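DNA polymerase III subunit delta (Bacillus subtilis, PDB 3ZH9) probably acts as the wrench that opens the ring of the beta sliding clamp within the clamp loader, so the clamp can be loaded onto primed DNA. Local coordinates at residues Q187-L192 with E200-D205; T194-R199 with L204-M209; Y239-Q244 with I249-L254; Y316-G321 with Q326-L331. One frame throughout, in Å; residues are numbered along the deposited sequence.

Interaction 1 of 4, residues Q187-L192 with E200-D205. With SO4 (sulfate ion), chain C.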
loop_
_atom_site.group_PDB
_atom_site.type_symbol
_atom_site.label_atom_id
_atom_site.label_comp_id
_atom_site.label_asym_id
_atom_site.label_seq_id
_atom_site.Cartn_x
_atom_site.Cartn_y
_atom_site.Cartn_z
ATOM N N GLN A 187 -4.702 1.568 -10.591
ATOM C CA GLN A 187 -5.961 1.235 -11.214
ATOM C C GLN A 187 -6.583 2.408 -12.003
ATOM O O GLN A 187 -6.990 2.243 -13.155
ATOM C CB GLN A 187 -6.921 0.708 -10.154
ATOM C CG GLN A 187 -8.338 0.496 -10.655
ATOM C CD GLN A 187 -9.254 -0.071 -9.584
ATOM O OE1 GLN A 187 -8.795 -0.534 -8.534
ATOM N NE2 GLN A 187 -10.556 -0.036 -9.844
ATOM N N GLU A 188 -6.661 3.583 -11.392
ATOM C CA GLU A 188 -7.316 4.718 -12.036
ATOM C C GLU A 188 -6.488 5.252 -13.207
ATOM O O GLU A 188 -7.043 5.676 -14.219
ATOM C CB GLU A 188 -7.610 5.843 -11.028
ATOM C CG GLU A 188 -8.531 5.443 -9.885
ATOM C CD GLU A 188 -9.904 4.912 -10.349
ATOM O OE1 GLU A 188 -10.343 5.223 -11.473
ATOM O OE2 GLU A 188 -10.550 4.179 -9.574
ATOM N N ILE A 189 -5.164 5.253 -13.065
ATOM C CA ILE A 189 -4.301 5.635 -14.185
ATOM C C ILE A 189 -4.511 4.701 -15.398
ATOM O O ILE A 189 -4.632 5.164 -16.525
ATOM C CB ILE A 189 -2.807 5.702 -13.779
ATOM C CG1 ILE A 189 -2.528 6.966 -12.947
ATOM C CG2 ILE A 189 -1.913 5.646 -15.016
ATOM C CD1 ILE A 189 -2.707 8.291 -13.701
ATOM N N GLN A 190 -4.598 3.395 -15.171
ATOM C CA GLN A 190 -4.869 2.462 -16.281
ATOM C C GLN A 190 -6.221 2.731 -16.942
ATOM O O GLN A 190 -6.373 2.636 -18.172
ATOM C CB GLN A 190 -4.829 1.004 -15.807
ATOM C CG GLN A 190 -3.459 0.532 -15.268
ATOM C CD GLN A 190 -2.319 0.633 -16.284
ATOM O OE1 GLN A 190 -2.536 0.777 -17.493
ATOM N NE2 GLN A 190 -1.093 0.547 -15.789
ATOM N N LYS A 191 -7.216 3.029 -16.120
ATOM C CA LYS A 191 -8.538 3.353 -16.641
ATOM C C LYS A 191 -8.477 4.643 -17.429
ATOM O O LYS A 191 -9.095 4.755 -18.489
ATOM C CB LYS A 191 -9.551 3.493 -15.508
ATOM C CG LYS A 191 -10.080 2.164 -14.982
ATOM C CD LYS A 191 -10.757 2.348 -13.614
ATOM C CE LYS A 191 -11.943 3.289 -13.729
ATOM N NZ LYS A 191 -12.482 3.678 -12.389
ATOM N N LEU A 192 -7.724 5.614 -16.917
ATOM C CA LEU A 192 -7.636 6.918 -17.577
ATOM C C LEU A 192 -6.897 6.810 -18.902
ATOM O O LEU A 192 -7.298 7.433 -19.872
ATOM C CB LEU A 192 -6.998 7.979 -16.671
ATOM C CG LEU A 192 -7.882 8.497 -15.511
ATOM C CD1 LEU A 192 -7.067 9.069 -14.328
ATOM C CD2 LEU A 192 -8.884 9.548 -16.043
ATOM N N GLU A 200 -2.979 12.039 -25.807
ATOM C CA GLU A 200 -1.781 11.735 -25.039
ATOM C C GLU A 200 -1.867 12.141 -23.567
ATOM O O GLU A 200 -1.310 11.468 -22.690
ATOM C CB GLU A 200 -0.553 12.391 -25.668
ATOM C CG GLU A 200 0.711 12.152 -24.863
ATOM C CD GLU A 200 1.945 12.662 -25.560
ATOM O OE1 GLU A 200 1.821 13.125 -26.717
ATOM O OE2 GLU A 200 3.038 12.593 -24.956
ATOM N N GLU A 201 -2.563 13.240 -23.297
ATOM C CA GLU A 201 -2.559 13.810 -21.959
ATOM C C GLU A 201 -3.841 13.558 -21.173
ATOM O O GLU A 201 -4.938 13.877 -21.632
ATOM C CB GLU A 201 -2.285 15.313 -22.004
ATOM C CG GLU A 201 -2.224 15.931 -20.615
ATOM C CD GLU A 201 -2.109 17.447 -20.634
ATOM O OE1 GLU A 201 -1.840 18.015 -21.714
ATOM O OE2 GLU A 201 -2.285 18.072 -19.563
ATOM N N ILE A 202 -3.694 12.982 -19.985
ATOM C CA ILE A 202 -4.793 12.927 -19.031
ATOM C C ILE A 202 -4.969 14.334 -18.433
ATOM O O ILE A 202 -4.082 14.831 -17.730
ATOM C CB ILE A 202 -4.500 11.906 -17.905
ATOM C CG1 ILE A 202 -4.268 10.501 -18.489
ATOM C CG2 ILE A 202 -5.610 11.905 -16.845
ATOM C CD1 ILE A 202 -3.679 9.532 -17.459
ATOM N N THR A 203 -6.097 14.972 -18.737
ATOM C CA THR A 203 -6.411 16.294 -18.200
ATOM C C THR A 203 -7.074 16.206 -16.820
ATOM O O THR A 203 -7.510 15.132 -16.402
ATOM C CB THR A 203 -7.346 17.089 -19.133
ATOM O OG1 THR A 203 -8.654 16.500 -19.137
ATOM C CG2 THR A 203 -6.797 17.140 -20.567
ATOM N N LEU A 204 -7.130 17.336 -16.121
ATOM C CA LEU A 204 -7.823 17.426 -14.846
ATOM C C LEU A 204 -9.299 17.104 -15.064
ATOM O O LEU A 204 -9.919 16.428 -14.258
ATOM C CB LEU A 204 -7.688 18.828 -14.251
ATOM C CG LEU A 204 -8.439 19.053 -12.929
ATOM C CD1 LEU A 204 -7.840 18.183 -11.834
ATOM C CD2 LEU A 204 -8.426 20.518 -12.511
ATOM N N ASP A 205 -9.862 17.594 -16.160
ATOM C CA ASP A 205 -11.244 17.263 -16.500
ATOM C C ASP A 205 -11.470 15.751 -16.658
ATOM O O ASP A 205 -12.491 15.236 -16.213
ATOM C CB ASP A 205 -11.685 17.994 -17.773
ATOM C CG ASP A 205 -12.060 19.454 -17.526
ATOM O OD1 ASP A 205 -12.399 19.830 -16.380
ATOM O OD2 ASP A 205 -12.037 20.227 -18.504
HETATM S S SO4 C . -3.345 15.427 -26.647
HETATM O O1 SO4 C . -3.135 14.337 -27.601
HETATM O O2 SO4 C . -2.477 16.562 -26.955
HETATM O O3 SO4 C . -3.044 14.944 -25.305
HETATM O O4 SO4 C . -4.732 15.881 -26.709
#
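Leu192, on helix 182-195, has its CA 6.8 Å from that of Ile202, which lies in the short, irregular strand about 201-202, so the chain comes back against its own helix. Ile202 carries the whole contact. Its CD1 presses on Leu192 CB at 3.7 Å and reaches Ile189 CD1 at 4.1 Å, while its CG2 meets both methyls of Leu192. Each of these two pairs of side chains crosses at about a right angle. With an alanine here, the spot now filled by CD1 and CG2 would probably become a gap, and Leu192 and Ile189 would lose their partner on the strand. At the start of the strand a sulfate ion, probably from the crystallisation liquor, is held by two backbone amides: Glu200 N bonds O1 at 2.9 Å (161°), and Glu201 N bonds O3 at 2.7 Å. Thr203 then N-caps the next helix through OG1. A helix packed on a small parallel strand pair, here 201-202 beside 165-166, is consistent with the helical lid of an AAA+ module.

Interaction 2 of 4, residues T194-R199 with L204-M209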
loop_
_atom_site.group_PDB
_atom_site.type_symbol
_atom_site.label_atom_id
_atom_site.label_comp_id
_atom_site.label_asym_id
_atom_site.label_seq_id
_atom_site.Cartn_x
_atom_site.Cartn_y
_atom_site.Cartn_z
ATOM N N THR A 194 -6.748 4.303 -20.932
ATOM C CA THR A 194 -7.696 3.709 -21.876
ATOM C C THR A 194 -8.746 4.726 -22.289
ATOM O O THR A 194 -9.011 4.919 -23.476
ATOM C CB THR A 194 -8.402 2.480 -21.267
ATOM O OG1 THR A 194 -7.428 1.480 -20.956
ATOM C CG2 THR A 194 -9.438 1.891 -22.249
ATOM N N PHE A 195 -9.316 5.401 -21.298
ATOM C CA PHE A 195 -10.393 6.379 -21.505
ATOM C C PHE A 195 -10.066 7.452 -22.539
ATOM O O PHE A 195 -10.900 7.769 -23.376
ATOM C CB PHE A 195 -10.764 7.056 -20.180
ATOM C CG PHE A 195 -11.915 8.031 -20.302
ATOM C CD1 PHE A 195 -13.197 7.578 -20.540
ATOM C CD2 PHE A 195 -11.712 9.395 -20.183
ATOM C CE1 PHE A 195 -14.249 8.460 -20.654
ATOM C CE2 PHE A 195 -12.773 10.283 -20.302
ATOM C CZ PHE A 195 -14.029 9.815 -20.537
ATOM N N ILE A 196 -8.861 8.020 -22.480
ATOM C CA ILE A 196 -8.559 9.170 -23.324
ATOM C C ILE A 196 -8.241 8.765 -24.771
ATOM O O ILE A 196 -8.009 9.616 -25.620
ATOM C CB ILE A 196 -7.442 10.069 -22.734
ATOM C CG1 ILE A 196 -6.094 9.344 -22.697
ATOM C CG2 ILE A 196 -7.823 10.543 -21.311
ATOM C CD1 ILE A 196 -4.977 10.240 -22.190
ATOM N N GLY A 197 -8.235 7.463 -25.036
ATOM C CA GLY A 197 -8.101 6.958 -26.395
ATOM C C GLY A 197 -6.810 7.386 -27.073
ATOM O O GLY A 197 -5.717 7.091 -26.588
ATOM N N ASP A 198 -6.948 8.091 -28.195
ATOM C CA ASP A 198 -5.814 8.518 -29.006
ATOM C C ASP A 198 -5.063 9.661 -28.359
ATOM O O ASP A 198 -3.900 9.906 -28.673
ATOM C CB ASP A 198 -6.291 8.978 -30.385
ATOM C CG ASP A 198 -6.547 7.822 -31.331
ATOM O OD1 ASP A 198 -5.802 6.819 -31.248
ATOM O OD2 ASP A 198 -7.486 7.920 -32.159
ATOM N N ARG A 199 -5.720 10.366 -27.455
ATOM C CA ARG A 199 -5.127 11.521 -26.809
ATOM C C ARG A 199 -3.937 11.136 -25.938
ATOM O O ARG A 199 -3.866 10.031 -25.431
ATOM C CB ARG A 199 -6.182 12.271 -26.006
ATOM C CG ARG A 199 -7.330 12.812 -26.837
ATOM C CD ARG A 199 -8.549 13.034 -25.973
ATOM N NE ARG A 199 -8.156 13.666 -24.731
ATOM C CZ ARG A 199 -8.751 13.493 -23.564
ATOM N NH1 ARG A 199 -9.806 12.711 -23.451
ATOM N NH2 ARG A 199 -8.275 14.118 -22.512
ATOM N N LEU A 204 -7.130 17.336 -16.121
ATOM C CA LEU A 204 -7.823 17.426 -14.846
ATOM C C LEU A 204 -9.299 17.104 -15.064
ATOM O O LEU A 204 -9.919 16.428 -14.258
ATOM C CB LEU A 204 -7.688 18.828 -14.251
ATOM C CG LEU A 204 -8.439 19.053 -12.929
ATOM C CD1 LEU A 204 -7.840 18.183 -11.834
ATOM C CD2 LEU A 204 -8.426 20.518 -12.511
ATOM N N ASP A 205 -9.862 17.594 -16.160
ATOM C CA ASP A 205 -11.244 17.263 -16.500
ATOM C C ASP A 205 -11.470 15.751 -16.658
ATOM O O ASP A 205 -12.491 15.236 -16.213
ATOM C CB ASP A 205 -11.685 17.994 -17.773
ATOM C CG ASP A 205 -12.060 19.454 -17.526
ATOM O OD1 ASP A 205 -12.399 19.830 -16.380
ATOM O OD2 ASP A 205 -12.037 20.227 -18.504
ATOM N N ASP A 206 -10.551 15.045 -17.327
ATOM C CA ASP A 206 -10.633 13.577 -17.428
ATOM C C ASP A 206 -10.684 12.920 -16.034
ATOM O O ASP A 206 -11.485 12.006 -15.766
ATOM C CB ASP A 206 -9.443 13.013 -18.205
ATOM C CG ASP A 206 -9.488 13.359 -19.684
ATOM O OD1 ASP A 206 -10.550 13.182 -20.312
ATOM O OD2 ASP A 206 -8.456 13.810 -20.214
ATOM N N VAL A 207 -9.813 13.386 -15.149
ATOM C CA VAL A 207 -9.765 12.843 -13.794
ATOM C C VAL A 207 -11.097 13.039 -13.090
ATOM O O VAL A 207 -11.669 12.082 -12.551
ATOM C CB VAL A 207 -8.639 13.467 -12.956
ATOM C CG1 VAL A 207 -8.752 13.020 -11.505
ATOM C CG2 VAL A 207 -7.260 13.090 -13.563
ATOM N N LYS A 208 -11.591 14.274 -13.100
ATOM C CA LYS A 208 -12.836 14.602 -12.409
ATOM C C LYS A 208 -14.030 13.877 -12.985
ATOM O O LYS A 208 -14.933 13.515 -12.247
ATOM C CB LYS A 208 -13.116 16.105 -12.461
ATOM C CG LYS A 208 -12.101 16.967 -11.697
ATOM C CD LYS A 208 -12.480 18.451 -11.829
ATOM C CE LYS A 208 -11.869 19.290 -10.710
ATOM N NZ LYS A 208 -12.013 20.769 -10.931
ATOM N N MET A 209 -14.077 13.684 -14.303
ATOM C CA MET A 209 -15.277 13.061 -14.850
ATOM C C MET A 209 -15.253 11.555 -14.619
ATOM O O MET A 209 -16.283 10.945 -14.341
ATOM C CB MET A 209 -15.510 13.413 -16.323
ATOM C CG MET A 209 -14.568 12.773 -17.312
ATOM S SD MET A 209 -14.967 13.273 -19.033
ATOM C CE MET A 209 -14.479 14.993 -18.989
#
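Arg199 and Asp206 meet in a two-pronged salt bridge. NH1 donates to OD1 at 3.3 Å, with an N-H...O angle of 151°; the oxygen is met on its syn side and lies almost in the guanidinium plane. The second prong, Arg199 NH2 to Asp206 OD2, is modelled at a doubtful 2.3 Å; the NH1 bond supports the pairing. The guanidinium and carboxylate planes are 31° apart, and a bend at chi3 of Arg199 (44°) turns its head to the acid. Asp206 OD2 also takes a bond from Thr203 N; with Thr203 OG1 bonded to Asp206 N, this completes a capping box at the start of helix 204-210. The buried carboxylate is thus held on several sides, OD1 also bonding a glycerol that probably comes from the crystallisation liquor. Around this polar centre, Ile196 lays CB over one guanidinium face and CG2 against Asp206 OD2 at 3.5 Å. Phe195 offers its ring edge to Asp206, CE2 to OD1 being 3.7 Å. Farther out, Met209 SD sits 5.0 Å from the centroid of the Phe195 ring, an oblique Met-aromatic contact. The type II' turn from Ile196 to Arg199, with Gly197 at positive phi, follows helix 182-195, and Lys164 bonds the carbonyls of Gly197 and Arg199. Helix 204-210 packs through Val207 on Leu192, on Ile202 of strand 201-202, and on Leu177 of helix 168-177.

Interaction 3 of 4, residues Y239-Q244 with I249-L254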
loop_
_atom_site.group_PDB
_atom_site.type_symbol
_atom_site.label_atom_id
_atom_site.label_comp_id
_atom_site.label_asym_id
_atom_site.label_seq_id
_atom_site.Cartn_x
_atom_site.Cartn_y
_atom_site.Cartn_z
ATOM N N TYR A 239 -25.455 12.937 2.998
ATOM C CA TYR A 239 -26.601 12.598 2.171
ATOM C C TYR A 239 -26.174 11.819 0.928
ATOM O O TYR A 239 -26.750 10.776 0.616
ATOM C CB TYR A 239 -27.365 13.858 1.762
ATOM C CG TYR A 239 -28.620 13.573 0.969
ATOM C CD1 TYR A 239 -29.657 12.822 1.520
ATOM C CD2 TYR A 239 -28.776 14.055 -0.327
ATOM C CE1 TYR A 239 -30.825 12.562 0.798
ATOM C CE2 TYR A 239 -29.937 13.796 -1.054
ATOM C CZ TYR A 239 -30.957 13.052 -0.479
ATOM O OH TYR A 239 -32.104 12.790 -1.191
ATOM N N ASP A 240 -25.159 12.330 0.231
ATOM C CA ASP A 240 -24.654 11.686 -0.982
ATOM C C ASP A 240 -24.276 10.231 -0.728
ATOM O O ASP A 240 -24.551 9.365 -1.550
ATOM C CB ASP A 240 -23.451 12.443 -1.562
ATOM C CG ASP A 240 -23.845 13.744 -2.228
ATOM O OD1 ASP A 240 -24.997 13.841 -2.709
ATOM O OD2 ASP A 240 -23.004 14.669 -2.275
ATOM N N LEU A 241 -23.636 9.966 0.406
ATOM C CA LEU A 241 -23.320 8.587 0.773
ATOM C C LEU A 241 -24.573 7.707 0.795
ATOM O O LEU A 241 -24.633 6.678 0.117
ATOM C CB LEU A 241 -22.594 8.541 2.116
ATOM C CG LEU A 241 -21.216 9.198 2.003
ATOM C CD1 LEU A 241 -20.466 9.168 3.323
ATOM C CD2 LEU A 241 -20.411 8.525 0.885
ATOM N N LEU A 242 -25.571 8.123 1.571
ATOM C CA LEU A 242 -26.839 7.403 1.649
ATOM C C LEU A 242 -27.452 7.268 0.267
ATOM O O LEU A 242 -27.987 6.216 -0.080
ATOM C CB LEU A 242 -27.817 8.140 2.566
ATOM C CG LEU A 242 -27.314 8.365 3.991
ATOM C CD1 LEU A 242 -28.138 9.433 4.686
ATOM C CD2 LEU A 242 -27.346 7.075 4.760
ATOM N N LYS A 243 -27.363 8.342 -0.512
ATOM C CA LYS A 243 -28.031 8.432 -1.809
ATOM C C LYS A 243 -27.434 7.467 -2.832
ATOM O O LYS A 243 -28.132 7.015 -3.744
ATOM C CB LYS A 243 -27.999 9.874 -2.331
ATOM C CG LYS A 243 -29.212 10.268 -3.153
ATOM C CD LYS A 243 -29.061 11.669 -3.723
ATOM N N GLN A 244 -26.147 7.152 -2.683
ATOM C CA GLN A 244 -25.521 6.113 -3.504
ATOM C C GLN A 244 -25.533 4.787 -2.747
ATOM O O GLN A 244 -24.698 3.911 -2.962
ATOM C CB GLN A 244 -24.110 6.515 -3.974
ATOM C CG GLN A 244 -23.105 6.783 -2.871
ATOM C CD GLN A 244 -21.922 7.613 -3.352
ATOM O OE1 GLN A 244 -22.073 8.504 -4.192
ATOM N NE2 GLN A 244 -20.740 7.323 -2.817
ATOM N N ILE A 249 -24.415 1.316 8.564
ATOM C CA ILE A 249 -23.538 0.558 9.440
ATOM C C ILE A 249 -22.103 0.583 8.916
ATOM O O ILE A 249 -21.153 0.633 9.702
ATOM C CB ILE A 249 -24.044 -0.893 9.646
ATOM C CG1 ILE A 249 -23.227 -1.599 10.731
ATOM C CG2 ILE A 249 -24.038 -1.662 8.326
ATOM C CD1 ILE A 249 -23.850 -2.880 11.241
ATOM N N LYS A 250 -21.951 0.575 7.592
ATOM C CA LYS A 250 -20.628 0.614 6.967
ATOM C C LYS A 250 -20.023 2.005 7.070
ATOM O O LYS A 250 -18.835 2.156 7.350
ATOM C CB LYS A 250 -20.696 0.193 5.494
ATOM C CG LYS A 250 -19.321 -0.021 4.864
ATOM C CD LYS A 250 -19.416 -0.301 3.375
ATOM N N ILE A 251 -20.848 3.019 6.836
ATOM C CA ILE A 251 -20.427 4.401 7.001
ATOM C C ILE A 251 -19.906 4.610 8.426
ATOM O O ILE A 251 -18.893 5.262 8.647
ATOM C CB ILE A 251 -21.599 5.360 6.758
ATOM C CG1 ILE A 251 -22.088 5.251 5.310
ATOM C CG2 ILE A 251 -21.194 6.788 7.070
ATOM C CD1 ILE A 251 -23.291 6.092 5.024
ATOM N N MET A 252 -20.613 4.029 9.384
ATOM C CA MET A 252 -20.308 4.223 10.790
ATOM C C MET A 252 -18.971 3.578 11.142
ATOM O O MET A 252 -18.151 4.167 11.854
ATOM C CB MET A 252 -21.432 3.635 11.637
ATOM C CG MET A 252 -21.130 3.583 13.131
ATOM S SD MET A 252 -21.792 2.078 13.881
ATOM C CE MET A 252 -20.774 0.829 13.088
ATOM N N ALA A 253 -18.757 2.371 10.628
ATOM C CA ALA A 253 -17.516 1.648 10.864
ATOM C C ALA A 253 -16.317 2.446 10.366
ATOM O O ALA A 253 -15.325 2.584 11.072
ATOM C CB ALA A 253 -17.563 0.275 10.186
ATOM N N LEU A 254 -16.406 2.976 9.148
ATOM C CA LEU A 254 -15.331 3.810 8.604
ATOM C C LEU A 254 -15.101 5.106 9.412
ATOM O O LEU A 254 -13.968 5.529 9.605
ATOM C CB LEU A 254 -15.610 4.151 7.139
ATOM C CG LEU A 254 -15.781 2.954 6.193
ATOM C CD1 LEU A 254 -16.147 3.417 4.780
ATOM C CD2 LEU A 254 -14.552 2.056 6.160
#
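Leu241, Leu242 and Ile251 join two consecutive helices of the C-terminal domain, 231-243 and 248-269, which are linked by a short turn. The contact has a single probe. Ile251 extends CG1 and CD1 away from its own helix, with CG1 anti to the carbonyl carbon (chi1 -63°) and CD1 continuing the zigzag (chi2 176°), and this carries CD1 to the facing helix. There it touches Leu241 CB at 3.9 Å and, more loosely, Leu242 CD2 at 4.2 Å. Leu241 points its CB toward the other helix, and CB is the atom that touches. Leu242 leaves its backbone at a slant and only the end of its branch swings in, meeting Ile251 at about a right angle. The CA atoms of Leu241 and Ile251 are 8.0 Å apart; at that spacing the side chains, not the backbones, make the contact. A third helix, 215-227, packs against both: its Leu215 and Ile219 touch Leu241 and Leu254. On another side of helix 248-269, Met252 faces Leu311 and Met314 of helix 301-319. Just past the contact the first helix ends, its last turn closed by Gln244 N bonding Asp240 O at 3.0 Å. The meeting is wholly apolar; the two helices are held here by burial of aliphatic surface, and the fit of Ile251 CD1 against Leu241 CB and a Leu242 methyl is van der Waals packing, with no polar bond to fix its direction.

Interaction 4 of 4, residues Y316-G321 with Q326-L331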
loop_
_atom_site.group_PDB
_atom_site.type_symbol
_atom_site.label_atom_id
_atom_site.label_comp_id
_atom_site.label_asym_id
_atom_site.label_seq_id
_atom_site.Cartn_x
_atom_site.Cartn_y
_atom_site.Cartn_z
ATOM N N TYR A 316 -23.576 -1.036 18.474
ATOM C CA TYR A 316 -24.379 -2.015 19.186
ATOM C C TYR A 316 -25.872 -1.802 18.941
ATOM O O TYR A 316 -26.622 -2.758 18.754
ATOM C CB TYR A 316 -24.073 -1.957 20.681
ATOM C CG TYR A 316 -25.012 -2.789 21.523
ATOM C CD1 TYR A 316 -24.869 -4.166 21.597
ATOM C CD2 TYR A 316 -26.041 -2.195 22.243
ATOM C CE1 TYR A 316 -25.724 -4.934 22.363
ATOM C CE2 TYR A 316 -26.904 -2.951 23.010
ATOM C CZ TYR A 316 -26.742 -4.322 23.068
ATOM O OH TYR A 316 -27.598 -5.085 23.834
ATOM N N GLU A 317 -26.302 -0.545 18.941
ATOM C CA GLU A 317 -27.706 -0.222 18.732
ATOM C C GLU A 317 -28.150 -0.520 17.298
ATOM O O GLU A 317 -29.337 -0.738 17.032
ATOM C CB GLU A 317 -27.978 1.238 19.099
ATOM C CG GLU A 317 -28.015 1.492 20.599
ATOM C CD GLU A 317 -28.124 2.966 20.948
ATOM O OE1 GLU A 317 -27.772 3.809 20.092
ATOM O OE2 GLU A 317 -28.556 3.280 22.080
ATOM N N MET A 318 -27.190 -0.535 16.380
ATOM C CA MET A 318 -27.475 -0.862 14.987
ATOM C C MET A 318 -27.501 -2.377 14.757
ATOM O O MET A 318 -28.389 -2.900 14.073
ATOM C CB MET A 318 -26.455 -0.203 14.050
ATOM C CG MET A 318 -26.775 1.232 13.677
ATOM S SD MET A 318 -25.656 1.860 12.409
ATOM C CE MET A 318 -26.185 3.568 12.319
ATOM N N LYS A 319 -26.520 -3.072 15.329
ATOM C CA LYS A 319 -26.386 -4.511 15.140
ATOM C C LYS A 319 -27.515 -5.285 15.825
ATOM O O LYS A 319 -27.987 -6.305 15.316
ATOM C CB LYS A 319 -25.022 -4.996 15.645
ATOM C CG LYS A 319 -23.882 -4.884 14.630
ATOM C CD LYS A 319 -22.535 -5.245 15.267
ATOM C CE LYS A 319 -21.446 -5.444 14.220
ATOM N NZ LYS A 319 -21.188 -4.213 13.414
ATOM N N THR A 320 -27.951 -4.792 16.978
ATOM C CA THR A 320 -28.966 -5.488 17.756
ATOM C C THR A 320 -30.260 -4.686 17.837
ATOM O O THR A 320 -30.244 -3.473 18.039
ATOM C CB THR A 320 -28.462 -5.797 19.181
ATOM O OG1 THR A 320 -28.514 -4.609 19.981
ATOM C CG2 THR A 320 -27.029 -6.316 19.144
ATOM N N GLY A 321 -31.384 -5.372 17.677
ATOM C CA GLY A 321 -32.681 -4.733 17.788
ATOM C C GLY A 321 -32.975 -3.782 16.646
ATOM O O GLY A 321 -32.108 -3.492 15.820
ATOM N N GLN A 326 -30.321 4.905 9.882
ATOM C CA GLN A 326 -29.994 6.221 9.339
ATOM C C GLN A 326 -30.235 7.303 10.384
ATOM O O GLN A 326 -29.457 8.252 10.501
ATOM C CB GLN A 326 -30.816 6.526 8.084
ATOM C CG GLN A 326 -30.700 7.975 7.617
ATOM C CD GLN A 326 -31.306 8.202 6.247
ATOM O OE1 GLN A 326 -31.493 7.260 5.475
ATOM N NE2 GLN A 326 -31.613 9.460 5.934
ATOM N N LEU A 327 -31.321 7.153 11.136
ATOM C CA LEU A 327 -31.677 8.122 12.164
ATOM C C LEU A 327 -30.617 8.171 13.258
ATOM O O LEU A 327 -30.218 9.251 13.694
ATOM C CB LEU A 327 -33.041 7.795 12.779
ATOM C CG LEU A 327 -33.375 8.681 13.980
ATOM C CD1 LEU A 327 -33.610 10.114 13.522
ATOM C CD2 LEU A 327 -34.566 8.144 14.773
ATOM N N LEU A 328 -30.176 7.000 13.710
ATOM C CA LEU A 328 -29.071 6.922 14.662
ATOM C C LEU A 328 -27.887 7.746 14.160
ATOM O O LEU A 328 -27.301 8.527 14.909
ATOM C CB LEU A 328 -28.645 5.467 14.889
ATOM C CG LEU A 328 -29.566 4.597 15.756
ATOM C CD1 LEU A 328 -29.086 3.153 15.780
ATOM C CD2 LEU A 328 -29.678 5.146 17.176
ATOM N N LEU A 329 -27.559 7.586 12.881
ATOM C CA LEU A 329 -26.417 8.282 12.302
ATOM C C LEU A 329 -26.677 9.780 12.196
ATOM O O LEU A 329 -25.788 10.588 12.457
ATOM C CB LEU A 329 -26.060 7.701 10.933
ATOM C CG LEU A 329 -24.775 6.870 10.813
ATOM C CD1 LEU A 329 -24.702 6.221 9.442
ATOM C CD2 LEU A 329 -23.517 7.697 11.076
ATOM N N GLU A 330 -27.895 10.143 11.805
ATOM C CA GLU A 330 -28.283 11.547 11.716
ATOM C C GLU A 330 -28.101 12.245 13.062
ATOM O O GLU A 330 -27.509 13.316 13.132
ATOM C CB GLU A 330 -29.745 11.683 11.259
ATOM C CG GLU A 330 -29.960 11.602 9.749
ATOM C CD GLU A 330 -31.441 11.580 9.370
ATOM O OE1 GLU A 330 -32.291 11.520 10.288
ATOM O OE2 GLU A 330 -31.747 11.617 8.155
ATOM N N LEU A 331 -28.635 11.639 14.123
ATOM C CA LEU A 331 -28.508 12.175 15.479
ATOM C C LEU A 331 -27.048 12.373 15.887
ATOM O O LEU A 331 -26.663 13.455 16.337
ATOM C CB LEU A 331 -29.221 11.262 16.482
ATOM C CG LEU A 331 -30.735 11.176 16.298
ATOM C CD1 LEU A 331 -31.330 10.063 17.151
ATOM C CD2 LEU A 331 -31.398 12.517 16.600
#
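Met318 runs out straight from its helix: CG is anti to the carbonyl carbon (chi1 -84°), and the thioether beyond is fully extended, which puts CE between Leu328 and Leu329 of the next helix. Leu328 comes from the facing helix, and the two side chains slide past each other in opposite directions. Met318 CG then lies 3.7 Å from Leu328 CD1. The far end of the methionine crosses Leu329 at about a right angle, with Met318 CE 3.9 Å from Leu329 CG and 4.0 Å from Leu328 CB. Glu317 meets both branches of Leu328: its CB packs on Leu328 CD1, and its OE1 comes to 3.7 Å from Leu328 CD2. Each helix is also braced within itself. Tyr316 O takes two donors from opposite faces of its plane, Thr320 N and Thr320 OG1, the hydroxyl at 2.9 Å, as helix 301-319 ends; that same OG1 sits above the rim of the Tyr316 ring. On helix 325-338, Gln326 NE2 bonds Glu330 OE2 at 3.1 Å from above the carboxylate plane. Met318 and Leu329 both rest on Pro248 of helix 248-269, while Leu329 also touches Phe238 of helix 231-243. Two antiparallel helices joined by a short loop make a helical (alpha-alpha) hairpin, here closing the all-helical C-terminal domain, which, as in other clamp loaders, probably contributes to the collar that holds the subunits together.

Overall arrangement
The four contacts fall into two pairs. Interactions 1 and 2 have centres 5 Å apart and share helices 182-195 and 204-210; Ile196 CD1 packs on Ile202 N at 3.7 Å, and Leu192 CD2 on Asp206 O at 3.6 Å. The sulfate held by interaction 1 also lies about 4 Å, nearest atoms, from the side chain of Arg199 in interaction 2. Interactions 3 and 4, centres 12 Å apart, join within the C-terminal domain, where Met252 SD and Met318 SD are 4.1 Å apart and Leu242 CD1 meets Gln326 NE2 at 3.7 Å. The pairs do not touch: interactions 2 and 3 come no nearer than about 12 Å between nearest atoms.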